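Local coordinates for cytosine deaminase (Klebsiella pneumoniae, PDB 4R85), which catalyses the hydrolytic deamination of cytosine and, as an iron-containing amidohydrolase that binds 5-methylcytosine, probably deaminates that base as well, at residues A[224-227]-A[228-231]; A[246-249]-A[250-254]; A[91-94]-A[95-98]. One frame throughout, in Å; residues are numbered along the deposited sequence.

Contact 1 (A[224-227]-A[228-231])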
ATOM      1  N   LEU A 224      25.886   3.033 -17.721  1.00 10.69           N
ATOM      2  CA  LEU A 224      26.092   1.887 -16.854  1.00  9.93           C
ATOM      3  C   LEU A 224      25.872   0.566 -17.606  1.00 12.82           C
ATOM      4  O   LEU A 224      26.686  -0.364 -17.510  1.00 10.41           O
ATOM      5  CB  LEU A 224      25.144   1.979 -15.650  1.00 12.02           C
ATOM      6  CG  LEU A 224      25.165   0.801 -14.670  1.00 15.96           C
ATOM      7  CD1 LEU A 224      26.515   0.710 -13.983  1.00 17.95           C
ATOM      8  CD2 LEU A 224      24.048   0.914 -13.637  1.00 16.11           C
ATOM      9  N   ALA A 225      24.777   0.486 -18.347  1.00 10.69           N
ATOM     10  CA  ALA A 225      24.445  -0.747 -19.069  1.00 11.54           C
ATOM     11  C   ALA A 225      25.491  -1.029 -20.143  1.00 12.81           C
ATOM     12  O   ALA A 225      25.890  -2.183 -20.345  1.00 16.71           O
ATOM     13  CB  ALA A 225      23.039  -0.658 -19.680  1.00 10.04           C
ATOM     14  N   GLU A 226      25.954   0.016 -20.826  1.00 11.60           N
ATOM     15  CA  GLU A 226      26.980  -0.208 -21.846  1.00 20.47           C
ATOM     16  C   GLU A 226      28.313  -0.681 -21.250  1.00 17.17           C
ATOM     17  O   GLU A 226      28.957  -1.570 -21.799  1.00 16.98           O
ATOM     18  CB  GLU A 226      27.159   1.016 -22.758  1.00 16.70           C
ATOM     19  CG  GLU A 226      28.308   0.915 -23.787  1.00 15.24           C
ATOM     20  CD  GLU A 226      28.125  -0.170 -24.863  1.00 21.34           C
ATOM     21  OE1 GLU A 226      27.118  -0.909 -24.853  1.00 24.73           O
ATOM     22  OE2 GLU A 226      29.010  -0.276 -25.738  1.00 22.44           O
ATOM     23  N   GLU A 227      28.728  -0.098 -20.126  1.00 15.65           N
ATOM     24  CA  GLU A 227      29.948  -0.567 -19.481  1.00 11.68           C
ATOM     25  C   GLU A 227      29.801  -2.020 -19.052  1.00 15.08           C
ATOM     26  O   GLU A 227      30.719  -2.820 -19.214  1.00 14.93           O
ATOM     27  CB  GLU A 227      30.293   0.318 -18.276  1.00 17.35           C
ATOM     28  CG  GLU A 227      30.793   1.700 -18.706  1.00 15.68           C
ATOM     29  CD  GLU A 227      31.916   1.589 -19.738  1.00 20.53           C
ATOM     30  OE1 GLU A 227      31.802   2.210 -20.824  1.00 22.62           O
ATOM     31  OE2 GLU A 227      32.908   0.871 -19.468  1.00 19.35           O
ATOM     32  N   ALA A 228      28.645  -2.358 -18.491  1.00 13.87           N
ATOM     33  CA  ALA A 228      28.409  -3.726 -18.064  1.00 13.74           C
ATOM     34  C   ALA A 228      28.483  -4.687 -19.256  1.00 14.92           C
ATOM     35  O   ALA A 228      29.051  -5.779 -19.147  1.00 15.97           O
ATOM     36  CB  ALA A 228      27.067  -3.830 -17.380  1.00 17.38           C
ATOM     37  N   ARG A 229      27.913  -4.276 -20.390  1.00 12.60           N
ATOM     38  CA  ARG A 229      27.869  -5.134 -21.588  1.00 16.73           C
ATOM     39  C   ARG A 229      29.276  -5.360 -22.144  1.00 17.12           C
ATOM     40  O   ARG A 229      29.685  -6.493 -22.392  1.00 17.49           O
ATOM     41  CB  ARG A 229      26.973  -4.518 -22.676  1.00 16.00           C
ATOM     42  CG  ARG A 229      26.773  -5.437 -23.903  1.00 17.97           C
ATOM     43  CD  ARG A 229      26.234  -4.682 -25.126  1.00 17.64           C
ATOM     44  NE  ARG A 229      27.201  -3.697 -25.606  1.00 19.84           N
ATOM     45  CZ  ARG A 229      28.191  -3.965 -26.454  1.00 25.39           C
ATOM     46  NH1 ARG A 229      28.341  -5.194 -26.933  1.00 24.95           N
ATOM     47  NH2 ARG A 229      29.030  -3.002 -26.828  1.00 24.02           N
ATOM     48  N   VAL A 230      30.014  -4.270 -22.320  1.00 19.07           N
ATOM     49  CA  VAL A 230      31.374  -4.314 -22.863  1.00 17.75           C
ATOM     50  C   VAL A 230      32.322  -5.123 -21.975  1.00 19.56           C
ATOM     51  O   VAL A 230      33.186  -5.864 -22.467  1.00 21.92           O
ATOM     52  CB  VAL A 230      31.914  -2.879 -23.060  1.00 26.49           C
ATOM     53  CG1 VAL A 230      33.432  -2.867 -23.192  1.00 41.03           C
ATOM     54  CG2 VAL A 230      31.262  -2.236 -24.271  1.00 28.28           C
ATOM     55  N   ARG A 231      32.145  -4.997 -20.664  1.00 18.75           N
ATOM     56  CA  ARG A 231      33.036  -5.648 -19.709  1.00 18.23           C
ATOM     57  C   ARG A 231      32.593  -7.083 -19.422  1.00 19.50           C
ATOM     58  O   ARG A 231      33.303  -7.841 -18.774  1.00 20.10           O
ATOM     59  CB  ARG A 231      33.115  -4.828 -18.417  1.00 18.45           C
ATOM     60  CG  ARG A 231      33.819  -3.484 -18.573  1.00 14.62           C
ATOM     61  CD  ARG A 231      33.437  -2.564 -17.430  1.00 17.32           C
ATOM     62  NE  ARG A 231      33.793  -1.159 -17.671  1.00 16.05           N
ATOM     63  CZ  ARG A 231      34.811  -0.522 -17.097  1.00 17.42           C
ATOM     64  NH1 ARG A 231      35.601  -1.153 -16.241  1.00 14.87           N
ATOM     65  NH2 ARG A 231      35.028   0.763 -17.371  1.00 15.30           N
TER
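Glu226 lies alongside Arg229, three residues on, and its carboxylate overlaps the NE side of the guanidinium. Both residues sit on helix 220-231, the helical link of a beta-alpha-beta unit between strands 205-209 and 237-240 of the amidohydrolase barrel. The grip is side-on and has two bonds. Arg229 NE donates to Glu226 OE1 at 2.9 Å, and Arg229 NH2 donates to Glu226 OE2, also at 2.9 Å. Both bonds are nearly straight. The two flat groups are turned only 28° apart, and each oxygen is met on its syn side. The bend of the arginine at chi3 (65°) turns the guanidinium back to the glutamate. Val230 CG2 also comes to 3.3 Å from Glu226 OE2.

A second ion pair is spaced four residues apart. Glu227 and Arg231 meet with their planes 76° apart, and a single oxygen takes both bonds. Glu227 OE2 accepts from Arg231 NE through its anti lone pair, and from NH2 above the carboxylate plane. Arg231 NH1 turns to helix 185-202, with a salt bridge to Asp197 and a hydrogen bond to Gln200. The guanidinium therefore ties two helices together.

The buried side of this turn is apolar. Leu224 packs on Val237 and Ala239 of strand 237-240, and Ala225 packs on Leu259 and Leu260 of helix 250-263. Four successive backbone bonds run through the turn. In the last of them, Arg231 N donates to Glu227 O at 3.0 Å, while Arg231 CG lies 3.2 Å from the same oxygen.

Contact 2 (A[246-249]-A[250-254])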
ATOM      1  N   GLY A 246      10.744   6.297 -15.998  1.00 13.70           N
ATOM      2  CA  GLY A 246       9.314   6.570 -15.992  1.00 14.36           C
ATOM      3  C   GLY A 246       8.916   7.899 -16.621  1.00 17.50           C
ATOM      4  O   GLY A 246       7.729   8.173 -16.797  1.00 18.66           O
ATOM      5  N   SER A 247       9.902   8.727 -16.967  1.00 10.60           N
ATOM      6  CA  SER A 247       9.627   9.960 -17.691  1.00 11.30           C
ATOM      7  C   SER A 247      10.338  10.048 -19.056  1.00 12.11           C
ATOM      8  O   SER A 247      10.278  11.094 -19.709  1.00 13.26           O
ATOM      9  CB  SER A 247      10.017  11.173 -16.827  1.00 16.30           C
ATOM     10  OG  SER A 247       9.286  11.179 -15.603  1.00 14.36           O
ATOM     11  N   TYR A 248      11.018   8.977 -19.488  1.00 10.63           N
ATOM     12  CA  TYR A 248      11.807   9.052 -20.729  1.00 11.72           C
ATOM     13  C   TYR A 248      10.949   9.301 -21.958  1.00 12.57           C
ATOM     14  O   TYR A 248       9.784   8.898 -22.029  1.00 13.43           O
ATOM     15  CB  TYR A 248      12.626   7.772 -20.997  1.00 13.45           C
ATOM     16  CG  TYR A 248      13.916   7.645 -20.221  1.00  9.14           C
ATOM     17  CD1 TYR A 248      14.458   8.736 -19.542  1.00 11.29           C
ATOM     18  CD2 TYR A 248      14.595   6.432 -20.168  1.00 11.59           C
ATOM     19  CE1 TYR A 248      15.636   8.608 -18.825  1.00 14.93           C
ATOM     20  CE2 TYR A 248      15.773   6.295 -19.456  1.00 11.59           C
ATOM     21  CZ  TYR A 248      16.286   7.386 -18.785  1.00 12.35           C
ATOM     22  OH  TYR A 248      17.459   7.245 -18.074  1.00 11.51           O
ATOM     23  N   ASP A 249      11.547   9.963 -22.933  1.00 15.42           N
ATOM     24  CA  ASP A 249      10.992   9.961 -24.268  1.00 15.66           C
ATOM     25  C   ASP A 249      10.780   8.500 -24.676  1.00 11.56           C
ATOM     26  O   ASP A 249      11.638   7.652 -24.441  1.00 11.16           O
ATOM     27  CB  ASP A 249      11.957  10.627 -25.238  1.00 17.37           C
ATOM     28  CG  ASP A 249      11.465  10.558 -26.666  1.00 19.52           C
ATOM     29  OD1 ASP A 249      10.702  11.466 -27.068  1.00 14.71           O
ATOM     30  OD2 ASP A 249      11.823   9.588 -27.375  1.00 16.36           O
ATOM     31  N   ASN A 250       9.632   8.208 -25.263  1.00 10.95           N
ATOM     32  CA  ASN A 250       9.285   6.828 -25.584  1.00 14.39           C
ATOM     33  C   ASN A 250      10.076   6.194 -26.714  1.00 15.10           C
ATOM     34  O   ASN A 250      10.337   4.991 -26.671  1.00 14.63           O
ATOM     35  CB  ASN A 250       7.787   6.698 -25.833  1.00 14.92           C
ATOM     36  CG  ASN A 250       6.992   6.959 -24.589  1.00 21.57           C
ATOM     37  OD1 ASN A 250       7.414   6.600 -23.489  1.00 13.91           O
ATOM     38  ND2 ASN A 250       5.850   7.613 -24.742  1.00 31.79           N
ATOM     39  N   ALA A 251      10.451   6.987 -27.720  1.00 11.29           N
ATOM     40  CA  ALA A 251      11.268   6.476 -28.821  1.00 16.28           C
ATOM     41  C   ALA A 251      12.667   6.122 -28.317  1.00 11.71           C
ATOM     42  O   ALA A 251      13.213   5.051 -28.634  1.00 12.76           O
ATOM     43  CB  ALA A 251      11.341   7.494 -29.957  1.00 14.54           C
ATOM     44  N   TYR A 252      13.237   7.012 -27.512  1.00 10.96           N
ATOM     45  CA  TYR A 252      14.505   6.724 -26.852  1.00 10.68           C
ATOM     46  C   TYR A 252      14.399   5.481 -25.987  1.00 12.62           C
ATOM     47  O   TYR A 252      15.279   4.628 -26.013  1.00 10.45           O
ATOM     48  CB  TYR A 252      14.947   7.901 -25.978  1.00 10.43           C
ATOM     49  CG  TYR A 252      16.137   7.557 -25.103  1.00 10.15           C
ATOM     50  CD1 TYR A 252      17.386   7.269 -25.666  1.00 13.60           C
ATOM     51  CD2 TYR A 252      16.009   7.498 -23.728  1.00 12.91           C
ATOM     52  CE1 TYR A 252      18.477   6.946 -24.864  1.00 11.93           C
ATOM     53  CE2 TYR A 252      17.097   7.187 -22.914  1.00 10.70           C
ATOM     54  CZ  TYR A 252      18.317   6.917 -23.484  1.00 13.45           C
ATOM     55  OH  TYR A 252      19.370   6.605 -22.659  1.00 14.69           O
ATOM     56  N   CYS A 253      13.326   5.379 -25.203  1.00 10.48           N
ATOM     57  CA  CYS A 253      13.225   4.264 -24.266  1.00 10.26           C
ATOM     58  C   CYS A 253      13.129   2.925 -24.996  1.00 11.91           C
ATOM     59  O   CYS A 253      13.703   1.929 -24.551  1.00 13.95           O
ATOM     60  CB  CYS A 253      12.061   4.436 -23.300  1.00  9.89           C
ATOM     61  SG  CYS A 253      12.225   3.422 -21.814  1.00 15.04           S
ATOM     62  N   SER A 254      12.396   2.900 -26.106  1.00 11.13           N
ATOM     63  CA  SER A 254      12.336   1.703 -26.930  1.00 12.81           C
ATOM     64  C   SER A 254      13.721   1.287 -27.430  1.00 14.80           C
ATOM     65  O   SER A 254      14.073   0.095 -27.411  1.00 14.25           O
ATOM     66  CB  SER A 254      11.413   1.917 -28.126  1.00 16.91           C
ATOM     67  OG  SER A 254      11.302   0.711 -28.875  1.00 23.50           O
TER
HETATM   68  O   HOH W   1      19.467   5.983 -19.849  1.00 15.05           O
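Tyr252 puts one ring edge over a face of Tyr248 in a T-shaped stack. The ring centres are 5.2 Å apart and the planes meet at 71°. Tyr252 CE2 leads, 3.8 Å from Tyr248 CD2 and offset toward the rim of that ring. Tyr248 CG lies beside its backbone nitrogen, whereas Tyr252 CG lies beside its carbonyl carbon, and from these two settings both rings extend to one shared water. That water donates to both hydroxyls, at 3.0 Å from Tyr248 OH and 2.9 Å from Tyr252 OH. Tyr248 OH is also bonded to Ser218 O, and Tyr252 OH to Glu222.

Asp249 is the N-cap of helix 250-263, which follows strand 237-240 in the barrel. With chi1 at 176°, its carboxylate folds back over the first turn. Asp249 OD2 accepts from Tyr252 N through its anti lone pair, at 2.9 Å and 170°. The same oxygen lies 3.0 Å from Ala251 N. The negative charge at this helix start should suit the helix dipole. Asn250 OD1 accepts from Arg292 NH1, and Asn250 ND2 is hydrogen-bonded to Ser283 OG of the second subunit. Cys253 CB packs 4.1 Å from Tyr248 CB, and Cys253 SG sits at the edge of the Tyr248 ring.

Contact 3 (A[91-94]-A[95-98])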
ATOM      1  N   THR A  91      27.802   7.435  15.323  1.00 31.00           N
ATOM      2  CA  THR A  91      28.879   6.655  15.920  1.00 28.51           C
ATOM      3  C   THR A  91      28.670   5.198  15.514  1.00 26.76           C
ATOM      4  O   THR A  91      27.556   4.817  15.124  1.00 23.36           O
ATOM      5  CB  THR A  91      28.874   6.738  17.445  1.00 29.27           C
ATOM      6  OG1 THR A  91      27.729   6.047  17.951  1.00 31.42           O
ATOM      7  CG2 THR A  91      28.867   8.198  17.924  1.00 33.35           C
ATOM      8  N   PRO A  92      29.736   4.380  15.588  1.00 25.91           N
ATOM      9  CA  PRO A  92      29.585   2.947  15.308  1.00 25.07           C
ATOM     10  C   PRO A  92      28.553   2.275  16.217  1.00 28.56           C
ATOM     11  O   PRO A  92      27.763   1.472  15.735  1.00 25.45           O
ATOM     12  CB  PRO A  92      30.983   2.388  15.584  1.00 28.93           C
ATOM     13  CG  PRO A  92      31.906   3.549  15.323  1.00 33.39           C
ATOM     14  CD  PRO A  92      31.149   4.755  15.805  1.00 34.08           C
ATOM     15  N   GLU A  93      28.542   2.603  17.505  1.00 26.50           N
ATOM     16  CA  GLU A  93      27.587   1.968  18.412  1.00 28.07           C
ATOM     17  C   GLU A  93      26.139   2.392  18.130  1.00 28.78           C
ATOM     18  O   GLU A  93      25.214   1.581  18.212  1.00 24.41           O
ATOM     19  CB  GLU A  93      27.952   2.225  19.871  1.00 33.36           C
ATOM     20  CG  GLU A  93      27.155   1.378  20.845  1.00 42.11           C
ATOM     21  CD  GLU A  93      27.060  -0.078  20.404  1.00 50.28           C
ATOM     22  OE1 GLU A  93      28.115  -0.709  20.161  1.00 47.01           O
ATOM     23  OE2 GLU A  93      25.925  -0.587  20.291  1.00 53.08           O
ATOM     24  N   ASP A  94      25.955   3.665  17.800  1.00 28.45           N
ATOM     25  CA  ASP A  94      24.654   4.187  17.373  1.00 27.66           C
ATOM     26  C   ASP A  94      24.159   3.448  16.124  1.00 25.48           C
ATOM     27  O   ASP A  94      23.006   3.011  16.050  1.00 24.76           O
ATOM     28  CB  ASP A  94      24.786   5.697  17.104  1.00 28.86           C
ATOM     29  CG  ASP A  94      23.640   6.267  16.280  1.00 34.84           C
ATOM     30  OD1 ASP A  94      22.469   6.091  16.673  1.00 35.92           O
ATOM     31  OD2 ASP A  94      23.922   6.908  15.241  1.00 33.45           O
ATOM     32  N   THR A  95      25.041   3.300  15.145  1.00 22.23           N
ATOM     33  CA  THR A  95      24.677   2.651  13.895  1.00 20.28           C
ATOM     34  C   THR A  95      24.312   1.197  14.145  1.00 18.99           C
ATOM     35  O   THR A  95      23.298   0.701  13.649  1.00 18.82           O
ATOM     36  CB  THR A  95      25.827   2.742  12.890  1.00 21.21           C
ATOM     37  OG1 THR A  95      26.118   4.124  12.649  1.00 21.94           O
ATOM     38  CG2 THR A  95      25.471   2.047  11.562  1.00 21.27           C
ATOM     39  N   ARG A  96      25.137   0.524  14.937  1.00 19.87           N
ATOM     40  CA  ARG A  96      24.919  -0.884  15.244  1.00 22.10           C
ATOM     41  C   ARG A  96      23.543  -1.139  15.849  1.00 25.95           C
ATOM     42  O   ARG A  96      22.832  -2.054  15.424  1.00 20.80           O
ATOM     43  CB  ARG A  96      25.996  -1.381  16.203  1.00 22.80           C
ATOM     44  CG  ARG A  96      25.771  -2.789  16.698  1.00 21.26           C
ATOM     45  CD  ARG A  96      26.875  -3.188  17.671  1.00 30.08           C
ATOM     46  NE  ARG A  96      26.618  -4.502  18.241  1.00 35.77           N
ATOM     47  CZ  ARG A  96      25.922  -4.699  19.352  1.00 44.89           C
ATOM     48  NH1 ARG A  96      25.429  -3.659  20.014  1.00 47.91           N
ATOM     49  NH2 ARG A  96      25.721  -5.929  19.806  1.00 44.94           N
ATOM     50  N   GLN A  97      23.170  -0.323  16.834  1.00 20.80           N
ATOM     51  CA  GLN A  97      21.904  -0.504  17.534  1.00 24.52           C
ATOM     52  C   GLN A  97      20.691  -0.316  16.625  1.00 20.64           C
ATOM     53  O   GLN A  97      19.756  -1.127  16.654  1.00 20.55           O
ATOM     54  CB  GLN A  97      21.826   0.423  18.749  1.00 28.01           C
ATOM     55  CG  GLN A  97      22.818   0.042  19.844  1.00 37.18           C
ATOM     56  CD  GLN A  97      22.969   1.118  20.893  1.00 47.79           C
ATOM     57  OE1 GLN A  97      22.546   2.259  20.694  1.00 52.89           O
ATOM     58  NE2 GLN A  97      23.580   0.765  22.024  1.00 49.98           N
ATOM     59  N   ARG A  98      20.713   0.739  15.818  1.00 20.70           N
ATOM     60  CA  ARG A  98      19.628   0.993  14.864  1.00 21.95           C
ATOM     61  C   ARG A  98      19.559  -0.072  13.771  1.00 20.29           C
ATOM     62  O   ARG A  98      18.475  -0.529  13.393  1.00 19.36           O
ATOM     63  CB  ARG A  98      19.779   2.380  14.231  1.00 17.01           C
ATOM     64  CG  ARG A  98      19.572   3.528  15.216  1.00 16.58           C
ATOM     65  CD  ARG A  98      19.687   4.906  14.535  1.00 20.63           C
ATOM     66  NE  ARG A  98      21.068   5.244  14.188  1.00 21.10           N
ATOM     67  CZ  ARG A  98      21.609   5.083  12.981  1.00 21.54           C
ATOM     68  NH1 ARG A  98      20.900   4.580  11.979  1.00 19.02           N
ATOM     69  NH2 ARG A  98      22.877   5.417  12.775  1.00 23.51           N
TER
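Asp94 and Arg98 meet across one helical turn, and charge pairing is the main theme here. The guanidinium grips the carboxylate side-on. Arg98 NE donates to Asp94 OD1 at 3.0 Å, and Arg98 NH2 donates to Asp94 OD2 at 3.1 Å. Both oxygens lie close to the guanidinium plane. Relative to the carboxylate, both nitrogens stand well out of the plane, and the two groups are turned 51° apart. The arginine chain bends at chi3 (-73°), which swings its NE edge to the aspartate. Asp94 OD2 has a second cationic partner in Arg86. Arg98 NH1 holds the backbone oxygens of Asp60 and Thr62, so this pair ties the helix to the loop after strand 47-57.

Glu93 and Arg96 form the other salt bridge, with one bond only. Their side chains run side by side. Arg96 NH1 reaches the syn lone pair of Glu93 OE2 at 3.1 Å, with a bent angle of 144°. The other terminal nitrogen of this arginine, NH2, pairs with Glu137 on helix 126-137.

Thr91 is the N-cap of helix 92-108, one of the outer helices of the amidohydrolase barrel. The capping bond runs from Asp94 N to Thr91 OG1, at 3.0 Å, and Pro92 opens the first turn.

Another pair of bonds gathers on one carbonyl. Thr91 O accepts from the amide of Thr95 at 2.9 Å, as the first helical backbone bond. Thr95 OG1, set beside its own backbone nitrogen, also donates to Thr91 O at 2.9 Å, from above the carbonyl plane.

Packing on helix 126-137 joins Pro92 to Ala126, Thr95 to Ala127 and Ala130, and Arg96 to Val134. Gln97 and Glu93 make a van der Waals crossing at about a right angle, with Gln97 CG 3.2 Å from Glu93 OE2.

Overall arrangement
All three contacts are local, and each lies on or at the start of a helix in the outer layer of the barrel. Contacts 1 and 2 are on the same side of the chain's centre. Their centres are 20 Å apart and their nearest atoms about 9 Å apart. Helix 250-263, which begins in contact 2, later packs against contact 1. Contact 3 lies on the opposite side of the chain's centre from contact 2, with 42 Å between their centres. None of them reaches the active site. The Leu224 side chain is about 13 Å from the iron, and that of Arg98 about 12 Å from the bound 5-methylcytosine. Contact 2 alone touches the second subunit.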